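PDB 4ND2: lactate dehydrogenase, adjacent gene encodes predicted malate dehydrogenase from Cryptosporidium parvum, which probably catalyses the reversible, NAD-dependent interconversion of pyruvate and (S)-lactate. Local coordinates for residues T79-G84 / S91-G96; F95-I100 / C119-L124; E222-D225 / G230-Y233; D125-H130 / K311-A316. All blocks are in the same frame, centred on the assembly; numbering follows the deposited sequence.

Interaction 1: T79-G84 / S91-G96. With A3D (3-acetylpyridine adenine dinucleotide), chain C.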
loop_
_atom_site.group_PDB
_atom_site.type_symbol
_atom_site.label_atom_id
_atom_site.label_comp_id
_atom_site.label_asym_id
_atom_site.label_seq_id
_atom_site.Cartn_x
_atom_site.Cartn_y
_atom_site.Cartn_z
ATOM N N THR A 79 20.604 15.101 7.158
ATOM C CA THR A 79 20.522 15.879 5.925
ATOM C C THR A 79 21.128 17.278 6.079
ATOM O O THR A 79 21.209 18.021 5.104
ATOM C CB THR A 79 19.058 16.041 5.464
ATOM O OG1 THR A 79 18.416 17.078 6.219
ATOM C CG2 THR A 79 18.287 14.743 5.632
ATOM N N ALA A 80 21.560 17.627 7.292
ATOM C CA ALA A 80 22.012 18.986 7.598
ATOM C C ALA A 80 23.201 19.384 6.734
ATOM O O ALA A 80 24.117 18.591 6.519
ATOM C CB ALA A 80 22.368 19.106 9.071
ATOM N N SER A 81 23.175 20.619 6.244
ATOM C CA SER A 81 24.186 21.102 5.315
ATOM C C SER A 81 24.215 22.623 5.265
ATOM O O SER A 81 23.196 23.279 5.497
ATOM C CB SER A 81 23.897 20.559 3.914
ATOM O OG SER A 81 24.781 21.099 2.946
ATOM N N ILE A 82 25.388 23.170 4.950
ATOM C CA ILE A 82 25.528 24.601 4.675
ATOM C C ILE A 82 24.748 24.941 3.402
ATOM O O ILE A 82 24.564 24.077 2.549
ATOM C CB ILE A 82 27.009 25.028 4.530
ATOM C CG1 ILE A 82 27.668 24.377 3.303
ATOM C CG2 ILE A 82 27.782 24.689 5.797
ATOM C CD1 ILE A 82 29.089 24.841 3.063
ATOM N N PRO A 83 24.287 26.195 3.270
ATOM C CA PRO A 83 23.409 26.534 2.148
ATOM C C PRO A 83 24.115 26.571 0.792
ATOM O O PRO A 83 25.332 26.727 0.730
ATOM C CB PRO A 83 22.883 27.926 2.519
ATOM C CG PRO A 83 23.920 28.503 3.411
ATOM C CD PRO A 83 24.522 27.349 4.161
ATOM N N GLY A 84 23.339 26.416 -0.277
ATOM C CA GLY A 84 23.851 26.537 -1.640
ATOM C C GLY A 84 24.296 25.208 -2.221
ATOM O O GLY A 84 24.978 24.429 -1.556
ATOM N N SER A 91 32.383 17.902 -3.169
ATOM C CA SER A 91 33.404 18.134 -2.144
ATOM C C SER A 91 33.568 19.609 -1.751
ATOM O O SER A 91 34.244 19.911 -0.773
ATOM C CB SER A 91 34.750 17.574 -2.608
ATOM O OG SER A 91 35.222 18.273 -3.745
ATOM N N GLU A 92 32.954 20.518 -2.505
ATOM C CA GLU A 92 32.955 21.944 -2.160
ATOM C C GLU A 92 32.345 22.212 -0.779
ATOM O O GLU A 92 32.682 23.203 -0.134
ATOM C CB GLU A 92 32.196 22.748 -3.215
ATOM C CG GLU A 92 32.887 22.802 -4.570
ATOM C CD GLU A 92 31.967 23.272 -5.682
ATOM O OE1 GLU A 92 32.229 22.921 -6.853
ATOM O OE2 GLU A 92 30.980 23.986 -5.391
ATOM N N LEU A 93 31.456 21.325 -0.337
ATOM C CA LEU A 93 30.795 21.449 0.962
ATOM C C LEU A 93 31.583 20.806 2.108
ATOM O O LEU A 93 31.119 20.810 3.249
ATOM C CB LEU A 93 29.403 20.805 0.899
ATOM C CG LEU A 93 28.478 21.243 -0.241
ATOM C CD1 LEU A 93 27.200 20.416 -0.237
ATOM C CD2 LEU A 93 28.164 22.728 -0.139
ATOM N N LEU A 94 32.767 20.268 1.807
ATOM C CA LEU A 94 33.538 19.459 2.755
ATOM C C LEU A 94 33.750 20.114 4.123
ATOM O O LEU A 94 33.364 19.552 5.147
ATOM C CB LEU A 94 34.905 19.109 2.152
ATOM C CG LEU A 94 35.876 18.292 3.007
ATOM C CD1 LEU A 94 35.312 16.909 3.289
ATOM C CD2 LEU A 94 37.226 18.194 2.314
ATOM N N PHE A 95 34.369 21.292 4.133
ATOM C CA PHE A 95 34.812 21.909 5.387
ATOM C C PHE A 95 33.638 22.317 6.273
ATOM O O PHE A 95 33.643 22.053 7.474
ATOM C CB PHE A 95 35.720 23.116 5.117
ATOM C CG PHE A 95 36.989 22.776 4.373
ATOM C CD1 PHE A 95 37.344 23.472 3.225
ATOM C CD2 PHE A 95 37.826 21.759 4.819
ATOM C CE1 PHE A 95 38.509 23.163 2.538
ATOM C CE2 PHE A 95 38.992 21.447 4.136
ATOM C CZ PHE A 95 39.333 22.149 2.995
ATOM N N GLY A 96 32.635 22.949 5.674
ATOM C CA GLY A 96 31.458 23.398 6.412
ATOM C C GLY A 96 30.621 22.258 6.968
ATOM O O GLY A 96 30.198 22.298 8.121
HETATM P PA A3D C . 18.743 22.257 2.145
HETATM O O1A A3D C . 17.381 22.326 1.510
HETATM O O2A A3D C . 19.641 23.465 2.100
HETATM O O5B A3D C . 18.564 21.828 3.678
HETATM C C5B A3D C . 19.639 21.845 4.610
HETATM C C4B A3D C . 19.042 22.073 5.989
HETATM O O4B A3D C . 20.033 21.847 6.994
HETATM C C3B A3D C . 18.529 23.501 6.177
HETATM O O3B A3D C . 17.135 23.506 6.500
HETATM C C2B A3D C . 19.367 24.061 7.312
HETATM O O2B A3D C . 18.651 24.940 8.183
HETATM C C1B A3D C . 19.817 22.803 8.029
HETATM N N9A A3D C . 21.023 22.998 8.860
HETATM C C8A A3D C . 22.089 23.783 8.611
HETATM N N7A A3D C . 22.987 23.689 9.623
HETATM C C5A A3D C . 22.490 22.838 10.534
HETATM C C6A A3D C . 22.920 22.292 11.836
HETATM N N6A A3D C . 24.105 22.653 12.387
HETATM N N1A A3D C . 22.090 21.418 12.453
HETATM C C2A A3D C . 20.907 21.042 11.926
HETATM N N3A A3D C . 20.458 21.504 10.746
HETATM C C4A A3D C . 21.193 22.383 10.023
HETATM O O3 A3D C . 19.601 21.027 1.544
HETATM P PN A3D C . 18.976 19.665 0.938
HETATM O O1N A3D C . 18.540 19.928 -0.476
HETATM O O2N A3D C . 18.001 19.068 1.915
HETATM O O5D A3D C . 20.279 18.725 0.917
HETATM C C5D A3D C . 20.870 18.336 2.153
HETATM C C4D A3D C . 22.218 17.655 1.943
HETATM O O4D A3D C . 22.036 16.415 1.248
HETATM C C3D A3D C . 23.196 18.478 1.109
HETATM O O3D A3D C . 24.497 18.420 1.694
HETATM C C2D A3D C . 23.219 17.788 -0.235
HETATM O O2D A3D C . 24.458 17.929 -0.937
HETATM C C1D A3D C . 22.980 16.347 0.179
HETATM N N1N A3D C . 22.497 15.490 -0.901
HETATM C C2N A3D C . 23.091 14.299 -1.074
HETATM C C3N A3D C . 22.679 13.439 -2.083
HETATM C C7N A3D C . 23.341 12.108 -2.274
HETATM O O7N A3D C . 22.988 11.424 -3.213
HETATM C C8N A3D C . 24.396 11.636 -1.322
HETATM C C4N A3D C . 21.636 13.823 -2.914
HETATM C C5N A3D C . 21.034 15.056 -2.715
HETATM C C6N A3D C . 21.488 15.879 -1.694
#

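Interaction 2: F95-I100 / C119-L124. With A3D (3-acetylpyridine adenine dinucleotide), chain C; PYR (pyruvic acid), chain D.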
loop_
_atom_site.group_PDB
_atom_site.type_symbol
_atom_site.label_atom_id
_atom_site.label_comp_id
_atom_site.label_asym_id
_atom_site.label_seq_id
_atom_site.Cartn_x
_atom_site.Cartn_y
_atom_site.Cartn_z
ATOM N N PHE A 95 34.369 21.292 4.133
ATOM C CA PHE A 95 34.812 21.909 5.387
ATOM C C PHE A 95 33.638 22.317 6.273
ATOM O O PHE A 95 33.643 22.053 7.474
ATOM C CB PHE A 95 35.720 23.116 5.117
ATOM C CG PHE A 95 36.989 22.776 4.373
ATOM C CD1 PHE A 95 37.344 23.472 3.225
ATOM C CD2 PHE A 95 37.826 21.759 4.819
ATOM C CE1 PHE A 95 38.509 23.163 2.538
ATOM C CE2 PHE A 95 38.992 21.447 4.136
ATOM C CZ PHE A 95 39.333 22.149 2.995
ATOM N N GLY A 96 32.635 22.949 5.674
ATOM C CA GLY A 96 31.458 23.398 6.412
ATOM C C GLY A 96 30.621 22.258 6.968
ATOM O O GLY A 96 30.198 22.298 8.121
ATOM N N ASN A 97 30.382 21.233 6.156
ATOM C CA ASN A 97 29.528 20.124 6.587
ATOM C C ASN A 97 30.198 19.197 7.593
ATOM O O ASN A 97 29.522 18.621 8.444
ATOM C CB ASN A 97 29.003 19.345 5.380
ATOM C CG ASN A 97 27.973 20.135 4.591
ATOM O OD1 ASN A 97 27.509 21.188 5.034
ATOM N ND2 ASN A 97 27.610 19.631 3.422
ATOM N N ALA A 98 31.520 19.071 7.517
ATOM C CA ALA A 98 32.269 18.345 8.542
ATOM C C ALA A 98 32.017 18.958 9.921
ATOM O O ALA A 98 31.816 18.239 10.902
ATOM C CB ALA A 98 33.753 18.358 8.227
ATOM N N ARG A 99 32.021 20.287 9.981
ATOM C CA ARG A 99 31.766 21.014 11.222
ATOM C C ARG A 99 30.333 20.821 11.723
ATOM O O ARG A 99 30.110 20.666 12.920
ATOM C CB ARG A 99 32.069 22.506 11.037
ATOM C CG ARG A 99 33.547 22.820 10.827
ATOM C CD ARG A 99 34.379 22.464 12.050
ATOM N NE ARG A 99 33.807 23.058 13.261
ATOM C CZ ARG A 99 33.888 22.544 14.491
ATOM N NH1 ARG A 99 34.523 21.398 14.726
ATOM N NH2 ARG A 99 33.318 23.189 15.504
ATOM N N ILE A 100 29.367 20.821 10.810
ATOM C CA ILE A 100 27.980 20.534 11.181
ATOM C C ILE A 100 27.877 19.148 11.811
ATOM O O ILE A 100 27.262 18.987 12.867
ATOM C CB ILE A 100 27.023 20.641 9.973
ATOM C CG1 ILE A 100 26.859 22.107 9.567
ATOM C CG2 ILE A 100 25.660 20.038 10.302
ATOM C CD1 ILE A 100 26.142 22.310 8.251
ATOM N N CYS A 119 23.605 8.757 6.841
ATOM C CA CYS A 119 24.067 10.070 6.395
ATOM C C CYS A 119 23.660 10.340 4.953
ATOM O O CYS A 119 23.726 9.447 4.109
ATOM C CB CYS A 119 25.586 10.175 6.517
ATOM S SG CYS A 119 26.188 10.048 8.210
ATOM N N ILE A 120 23.220 11.567 4.688
ATOM C CA ILE A 120 22.948 12.038 3.326
ATOM C C ILE A 120 23.844 13.234 2.965
ATOM O O ILE A 120 24.205 13.411 1.804
ATOM C CB ILE A 120 21.459 12.408 3.146
ATOM C CG1 ILE A 120 20.576 11.194 3.473
ATOM C CG2 ILE A 120 21.196 12.910 1.729
ATOM C CD1 ILE A 120 19.092 11.438 3.330
ATOM N N THR A 121 24.200 14.040 3.966
ATOM C CA THR A 121 25.066 15.215 3.797
ATOM C C THR A 121 26.294 14.943 2.925
ATOM O O THR A 121 27.023 13.979 3.164
ATOM C CB THR A 121 25.549 15.717 5.174
ATOM O OG1 THR A 121 24.422 15.903 6.038
ATOM C CG2 THR A 121 26.314 17.028 5.043
ATOM N N ASN A 122 26.508 15.798 1.922
ATOM C CA ASN A 122 27.663 15.684 1.020
ATOM C C ASN A 122 28.890 16.432 1.546
ATOM O O ASN A 122 28.744 17.385 2.322
ATOM C CB ASN A 122 27.322 16.214 -0.379
ATOM C CG ASN A 122 26.823 15.129 -1.318
ATOM O OD1 ASN A 122 27.339 14.011 -1.323
ATOM N ND2 ASN A 122 25.833 15.465 -2.140
ATOM N N PRO A 123 30.102 16.012 1.129
ATOM C CA PRO A 123 30.418 14.871 0.256
ATOM C C PRO A 123 30.248 13.537 0.985
ATOM O O PRO A 123 30.950 13.260 1.959
ATOM C CB PRO A 123 31.881 15.108 -0.122
ATOM C CG PRO A 123 32.438 15.884 1.015
ATOM C CD PRO A 123 31.318 16.751 1.517
ATOM N N LEU A 124 29.329 12.719 0.480
ATOM C CA LEU A 124 28.735 11.605 1.230
ATOM C C LEU A 124 29.713 10.668 1.947
ATOM O O LEU A 124 29.647 10.517 3.168
ATOM C CB LEU A 124 27.830 10.796 0.292
ATOM C CG LEU A 124 26.943 9.688 0.873
ATOM C CD1 LEU A 124 27.696 8.377 1.077
ATOM C CD2 LEU A 124 26.267 10.139 2.158
HETATM P PA A3D C . 18.743 22.257 2.145
HETATM O O1A A3D C . 17.381 22.326 1.510
HETATM O O2A A3D C . 19.641 23.465 2.100
HETATM O O5B A3D C . 18.564 21.828 3.678
HETATM C C5B A3D C . 19.639 21.845 4.610
HETATM C C4B A3D C . 19.042 22.073 5.989
HETATM O O4B A3D C . 20.033 21.847 6.994
HETATM C C3B A3D C . 18.529 23.501 6.177
HETATM O O3B A3D C . 17.135 23.506 6.500
HETATM C C2B A3D C . 19.367 24.061 7.312
HETATM O O2B A3D C . 18.651 24.940 8.183
HETATM C C1B A3D C . 19.817 22.803 8.029
HETATM N N9A A3D C . 21.023 22.998 8.860
HETATM C C8A A3D C . 22.089 23.783 8.611
HETATM N N7A A3D C . 22.987 23.689 9.623
HETATM C C5A A3D C . 22.490 22.838 10.534
HETATM C C6A A3D C . 22.920 22.292 11.836
HETATM N N6A A3D C . 24.105 22.653 12.387
HETATM N N1A A3D C . 22.090 21.418 12.453
HETATM C C2A A3D C . 20.907 21.042 11.926
HETATM N N3A A3D C . 20.458 21.504 10.746
HETATM C C4A A3D C . 21.193 22.383 10.023
HETATM O O3 A3D C . 19.601 21.027 1.544
HETATM P PN A3D C . 18.976 19.665 0.938
HETATM O O1N A3D C . 18.540 19.928 -0.476
HETATM O O2N A3D C . 18.001 19.068 1.915
HETATM O O5D A3D C . 20.279 18.725 0.917
HETATM C C5D A3D C . 20.870 18.336 2.153
HETATM C C4D A3D C . 22.218 17.655 1.943
HETATM O O4D A3D C . 22.036 16.415 1.248
HETATM C C3D A3D C . 23.196 18.478 1.109
HETATM O O3D A3D C . 24.497 18.420 1.694
HETATM C C2D A3D C . 23.219 17.788 -0.235
HETATM O O2D A3D C . 24.458 17.929 -0.937
HETATM C C1D A3D C . 22.980 16.347 0.179
HETATM N N1N A3D C . 22.497 15.490 -0.901
HETATM C C2N A3D C . 23.091 14.299 -1.074
HETATM C C3N A3D C . 22.679 13.439 -2.083
HETATM C C7N A3D C . 23.341 12.108 -2.274
HETATM O O7N A3D C . 22.988 11.424 -3.213
HETATM C C8N A3D C . 24.396 11.636 -1.322
HETATM C C4N A3D C . 21.636 13.823 -2.914
HETATM C C5N A3D C . 21.034 15.056 -2.715
HETATM C C6N A3D C . 21.488 15.879 -1.694
HETATM C C PYR D . 23.102 13.614 -6.186
HETATM O O PYR D . 22.014 13.981 -6.687
HETATM O OXT PYR D . 23.651 12.549 -6.546
HETATM C CA PYR D . 23.758 14.447 -5.175
HETATM O O3 PYR D . 24.682 13.990 -4.521
HETATM C CB PYR D . 23.287 15.855 -4.960
#

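Interaction 3: E222-D225 / G230-Y233. With PYR (pyruvic acid), chain D.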
loop_
_atom_site.group_PDB
_atom_site.type_symbol
_atom_site.label_atom_id
_atom_site.label_comp_id
_atom_site.label_asym_id
_atom_site.label_seq_id
_atom_site.Cartn_x
_atom_site.Cartn_y
_atom_site.Cartn_z
ATOM N N GLU A 222 22.553 17.127 -14.041
ATOM C CA GLU A 222 21.399 17.234 -14.931
ATOM C C GLU A 222 20.159 17.707 -14.171
ATOM O O GLU A 222 19.430 18.577 -14.641
ATOM C CB GLU A 222 21.101 15.896 -15.610
ATOM C CG GLU A 222 20.092 16.014 -16.746
ATOM C CD GLU A 222 19.593 14.678 -17.262
ATOM O OE1 GLU A 222 18.948 14.673 -18.328
ATOM O OE2 GLU A 222 19.830 13.635 -16.615
ATOM N N VAL A 223 19.925 17.121 -13.003
ATOM C CA VAL A 223 18.808 17.527 -12.152
ATOM C C VAL A 223 19.064 18.932 -11.595
ATOM O O VAL A 223 18.211 19.811 -11.705
ATOM C CB VAL A 223 18.583 16.526 -10.997
ATOM C CG1 VAL A 223 17.493 17.020 -10.054
ATOM C CG2 VAL A 223 18.232 15.149 -11.551
ATOM N N ALA A 224 20.247 19.131 -11.018
ATOM C CA ALA A 224 20.611 20.401 -10.381
ATOM C C ALA A 224 20.529 21.601 -11.327
ATOM O O ALA A 224 20.019 22.656 -10.948
ATOM C CB ALA A 224 22.006 20.305 -9.781
ATOM N N ASP A 225 21.027 21.438 -12.551
ATOM C CA ASP A 225 21.011 22.523 -13.544
ATOM C C ASP A 225 19.599 22.896 -13.994
ATOM O O ASP A 225 19.358 24.031 -14.404
ATOM C CB ASP A 225 21.864 22.160 -14.767
ATOM C CG ASP A 225 23.355 22.190 -14.473
ATOM O OD1 ASP A 225 23.757 22.663 -13.387
ATOM O OD2 ASP A 225 24.135 21.738 -15.335
ATOM N N GLY A 230 18.768 24.348 -6.344
ATOM C CA GLY A 230 19.372 23.305 -5.520
ATOM C C GLY A 230 19.589 21.978 -6.226
ATOM O O GLY A 230 19.379 21.858 -7.432
ATOM N N THR A 231 20.015 20.982 -5.454
ATOM C CA THR A 231 20.263 19.637 -5.967
ATOM C C THR A 231 19.006 18.765 -5.824
ATOM O O THR A 231 17.993 19.212 -5.285
ATOM C CB THR A 231 21.471 18.992 -5.252
ATOM O OG1 THR A 231 21.434 19.295 -3.851
ATOM C CG2 THR A 231 22.776 19.523 -5.833
ATOM N N ALA A 232 19.075 17.532 -6.325
ATOM C CA ALA A 232 17.944 16.599 -6.270
ATOM C C ALA A 232 17.494 16.353 -4.835
ATOM O O ALA A 232 18.305 16.379 -3.913
ATOM C CB ALA A 232 18.317 15.277 -6.928
ATOM N N TYR A 233 16.202 16.106 -4.647
ATOM C CA TYR A 233 15.683 15.859 -3.300
ATOM C C TYR A 233 14.507 14.876 -3.188
ATOM O O TYR A 233 14.285 14.317 -2.113
ATOM C CB TYR A 233 15.352 17.191 -2.609
ATOM C CG TYR A 233 14.307 18.035 -3.304
ATOM C CD1 TYR A 233 13.012 18.115 -2.806
ATOM C CD2 TYR A 233 14.618 18.776 -4.440
ATOM C CE1 TYR A 233 12.049 18.891 -3.427
ATOM C CE2 TYR A 233 13.660 19.558 -5.069
ATOM C CZ TYR A 233 12.379 19.613 -4.560
ATOM O OH TYR A 233 11.422 20.391 -5.179
HETATM C C PYR D . 23.102 13.614 -6.186
HETATM O O PYR D . 22.014 13.981 -6.687
HETATM O OXT PYR D . 23.651 12.549 -6.546
HETATM C CA PYR D . 23.758 14.447 -5.175
HETATM O O3 PYR D . 24.682 13.990 -4.521
HETATM C CB PYR D . 23.287 15.855 -4.960
#

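Interaction 4: D125-H130 / K311-A316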
loop_
_atom_site.group_PDB
_atom_site.type_symbol
_atom_site.label_atom_id
_atom_site.label_comp_id
_atom_site.label_asym_id
_atom_site.label_seq_id
_atom_site.Cartn_x
_atom_site.Cartn_y
_atom_site.Cartn_z
ATOM N N ASP A 125 30.606 10.034 1.195
ATOM C CA ASP A 125 31.461 8.980 1.758
ATOM C C ASP A 125 32.402 9.503 2.841
ATOM O O ASP A 125 32.614 8.841 3.859
ATOM C CB ASP A 125 32.263 8.293 0.651
ATOM C CG ASP A 125 31.373 7.673 -0.402
ATOM O OD1 ASP A 125 30.937 6.518 -0.218
ATOM O OD2 ASP A 125 31.103 8.351 -1.410
ATOM N N VAL A 126 32.948 10.695 2.624
ATOM C CA VAL A 126 33.844 11.319 3.598
ATOM C C VAL A 126 33.068 11.795 4.828
ATOM O O VAL A 126 33.556 11.678 5.952
ATOM C CB VAL A 126 34.638 12.488 2.974
ATOM C CG1 VAL A 126 35.592 13.100 3.993
ATOM C CG2 VAL A 126 35.406 12.002 1.752
ATOM N N MET A 127 31.859 12.313 4.617
ATOM C CA MET A 127 31.004 12.736 5.730
ATOM C C MET A 127 30.608 11.555 6.618
ATOM O O MET A 127 30.591 11.684 7.841
ATOM C CB MET A 127 29.752 13.459 5.223
ATOM C CG MET A 127 29.999 14.837 4.615
ATOM S SD MET A 127 30.701 16.071 5.738
ATOM C CE MET A 127 32.456 15.867 5.443
ATOM N N VAL A 128 30.306 10.409 6.006
ATOM C CA VAL A 128 29.966 9.195 6.757
ATOM C C VAL A 128 31.127 8.781 7.658
ATOM O O VAL A 128 30.937 8.508 8.844
ATOM C CB VAL A 128 29.621 8.006 5.828
ATOM C CG1 VAL A 128 29.442 6.722 6.633
ATOM C CG2 VAL A 128 28.365 8.293 5.022
ATOM N N SER A 129 32.321 8.723 7.070
ATOM C CA SER A 129 33.537 8.357 7.791
ATOM C C SER A 129 33.808 9.337 8.929
ATOM O O SER A 129 34.129 8.932 10.047
ATOM C CB SER A 129 34.731 8.338 6.834
ATOM O OG SER A 129 35.895 7.866 7.485
ATOM N N HIS A 130 33.669 10.624 8.632
ATOM C CA HIS A 130 33.844 11.670 9.631
ATOM C C HIS A 130 32.872 11.501 10.797
ATOM O O HIS A 130 33.281 11.564 11.955
ATOM C CB HIS A 130 33.671 13.053 8.999
ATOM C CG HIS A 130 33.943 14.180 9.945
ATOM N ND1 HIS A 130 35.193 14.421 10.472
ATOM C CD2 HIS A 130 33.124 15.123 10.467
ATOM C CE1 HIS A 130 35.135 15.468 11.276
ATOM N NE2 HIS A 130 33.890 15.913 11.291
ATOM N N LYS A 311 41.926 13.081 2.998
ATOM C CA LYS A 311 43.187 13.678 3.450
ATOM C C LYS A 311 43.119 15.206 3.475
ATOM O O LYS A 311 43.728 15.843 4.336
ATOM C CB LYS A 311 44.352 13.200 2.580
ATOM C CG LYS A 311 44.747 11.757 2.859
ATOM C CD LYS A 311 45.556 11.154 1.723
ATOM C CE LYS A 311 45.838 9.681 1.974
ATOM N NZ LYS A 311 46.391 9.005 0.769
ATOM N N VAL A 312 42.374 15.783 2.534
ATOM C CA VAL A 312 42.098 17.220 2.535
ATOM C C VAL A 312 41.372 17.613 3.828
ATOM O O VAL A 312 41.680 18.646 4.428
ATOM C CB VAL A 312 41.259 17.644 1.306
ATOM C CG1 VAL A 312 40.767 19.082 1.438
ATOM C CG2 VAL A 312 42.063 17.479 0.022
ATOM N N LEU A 313 40.422 16.782 4.254
ATOM C CA LEU A 313 39.673 17.024 5.487
ATOM C C LEU A 313 40.563 16.917 6.722
ATOM O O LEU A 313 40.460 17.736 7.637
ATOM C CB LEU A 313 38.498 16.047 5.609
ATOM C CG LEU A 313 37.574 16.219 6.820
ATOM C CD1 LEU A 313 37.076 17.653 6.942
ATOM C CD2 LEU A 313 36.406 15.251 6.732
ATOM N N ASP A 314 41.435 15.910 6.741
ATOM C CA ASP A 314 42.394 15.730 7.835
ATOM C C ASP A 314 43.310 16.947 8.008
ATOM O O ASP A 314 43.768 17.223 9.116
ATOM C CB ASP A 314 43.248 14.475 7.613
ATOM C CG ASP A 314 42.454 13.184 7.759
ATOM O OD1 ASP A 314 41.404 13.184 8.436
ATOM O OD2 ASP A 314 42.893 12.158 7.200
ATOM N N ASN A 315 43.571 17.661 6.912
ATOM C CA ASN A 315 44.375 18.883 6.938
ATOM C C ASN A 315 43.523 20.132 6.698
ATOM O O ASN A 315 43.933 21.049 5.985
ATOM C CB ASN A 315 45.483 18.800 5.884
ATOM C CG ASN A 315 46.324 17.547 6.022
ATOM O OD1 ASN A 315 46.638 17.115 7.132
ATOM N ND2 ASN A 315 46.696 16.955 4.894
ATOM N N ALA A 316 42.335 20.161 7.300
ATOM C CA ALA A 316 41.432 21.305 7.176
ATOM C C ALA A 316 41.904 22.441 8.086
ATOM O O ALA A 316 42.544 22.185 9.109
ATOM C CB ALA A 316 40.010 20.895 7.531
#

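Interaction 1: T79-G84 / S91-G96
Leu93 reaches across to Ile82 and Ser81, and its two methyls divide the work. Its CB points at the 79-84 segment, and chi1 of -52° sets CG beside its own backbone N, which carries the branch point over to the loop. From there CD2 packs on the isoleucine, 3.8 Å from Ile82 CG1. The same methyl lies 3.9 Å from Gly84 O. The other branch turns to the cofactor analogue: Leu93 CD1 is 3.8 Å from O2D of 3-acetylpyridine adenine dinucleotide and 4.1 Å from Ser81 OG. Ile82 has a second foothold, since its CG2 rests on the backbone of Gly96 at the start of helix 94-111, 3.9 Å from Gly96 C. Gly96 has no side chain to hold that methyl off.

Ser81 supplies the polar side. Its OG lies 3.0 Å from both Ile82 O and O3D, a hydroxyl on the ribose of the acetylpyridine half, while its backbone N makes a weak bond to O4B, the ring oxygen of the adenosine ribose. Arg90, which binds pyruvate, lies in the same connection between strand 75-78 and helix 94-111, the part that forms the active-site loop in lactate dehydrogenases. Across the segments the contact is van der Waals packing, with Ile82 and Leu93 as its apolar part; it rests on dispersion and close fit, while Ser81 OG and Leu93 CD1 both meet the acetylpyridine-side ribose.

Interaction 2: F95-I100 / C119-L124
Asn97 drives its carboxamide into the 119-124 turn, where ND2 donates to Asn122 O over 2.7 Å. The bond is nearly straight, 172° at the hydrogen, and the acceptor lies in the amide plane of Asn97. Beside it Thr121 CG2 presses on the same amide, 3.3 Å from Asn97 ND2. Asn97 OD1 accepts from Ile82 N, and these two bonds together fix the flip of the carboxamide.

The gripped carbonyl precedes cis-Pro123, a cis peptide familiar in lactate and malate dehydrogenases. Asn122 OD1 accepts from Leu124 N at 3.0 Å, closing an Asx turn. Asn122 ND2 is thereby aimed at both ligands: it donates to pyruvate O3 at 3.0 Å and to O2D of the cofactor analogue at 3.1 Å.

Away from this tight centre the segments part. Ile100 faces the turn without touching it, and packs instead on the face of the adenine at its amino end, with Ile100 CG2 3.7 Å from N6A. Phe95 and Arg99 occupy the exposed outer side of the helix.

The first turns of helix 94-111 lie against the loop that joins strand 116-119 to helix 124-135; Met127 of helix 124-135 also touches Asn97, and Thr121 OG1 bonds to Ala80 O after strand 75-78.

Interaction 3: E222-D225 / G230-Y233
Ala224, Val223 and Ala232 bury the most surface here, and Ala224 meets the returning chain with both CA and CB. Its CA lies only 4.5 Å from Thr231 CA, close enough for a CA-H...O contact in which Ala224 CA approaches Gly230 O at 3.5 Å. The angle at the hydrogen is 145°. That carbonyl is buried and has no hydrogen-bond partner in the model, so this weak contact is a modest compensation. The methyl of Ala224 meets the threonine branch as well, 4.1 Å from Thr231 CG2.

Val223 works one residue earlier. With its CG1 anti to the backbone N (chi1 175°), that methyl is directed at the returning chain and stands 3.7 Å from Ala232 CB. The chain leaves helix 206-227, turns, and folds back along its last turns before helix 234-248 begins; in the lactate dehydrogenase fold this part of the C-terminal domain walls the substrate pocket.

The returning residues also border that pocket. Thr231 CB packs 3.6 Å from the methyl CB of pyruvate, and Ala232 CB, already against the valine, is 3.9 Å from pyruvate O. A second subunit closes the outer flank: its Gly43 packs on Val223, and its Asp47 accepts a hydrogen bond from Tyr233 N.

Interaction 4: D125-H130 / K311-A316
The imidazole of His130 is the flat group of this contact, and Leu313 CD2 comes to it obliquely, nearest ND1 at 4.0 Å. The leucine runs roughly perpendicular to the histidine side chain. With CG anti to the backbone N (chi1 -176°), the ring swings out from its helix toward the leucine, while its other nitrogen, NE2, is hydrogen-bonded to Asp102 of helix 94-111.

The same leucine methyl makes the other two contacts. Val126 CG1, one helical turn before the histidine, is 3.6 Å from Leu313 CD2, the valine and leucine side chains lying alongside and pointing opposite ways. This is helix-on-helix packing between the two domains of the subunit: helix 124-135 belongs to the Rossmann-type NAD-binding domain, and helix 293-314, which ends just after Leu313, to the C-terminal domain. Met127 starts out pointing away from helix 293-314, yet its chain bends back until CE lies 4.2 Å from Leu313 CD2. Ala98 of helix 94-111 also touches the leucine.

How the interactions relate
Interactions 1 and 2 form one unit: their centres are 5 Å apart, they share Phe95 and Gly96, and Ile82 N of interaction 1 packs 3.5 Å from Ile100 CD1 of interaction 2. Both line the cofactor analogue. Interaction 4 adjoins them, its centre 9 Å from that of interaction 2 and 12 Å from that of interaction 1; there Met127 SD packs 3.6 Å from Ala98 N, and Phe95 of the shared helix meets Ala316. Interaction 3 stands apart in the C-terminal domain, about 17 Å from interaction 2 between centres and about 6 Å at the nearest atoms, yet both touch pyruvate, which Asn122 and the Thr231-Ala232 pair each border.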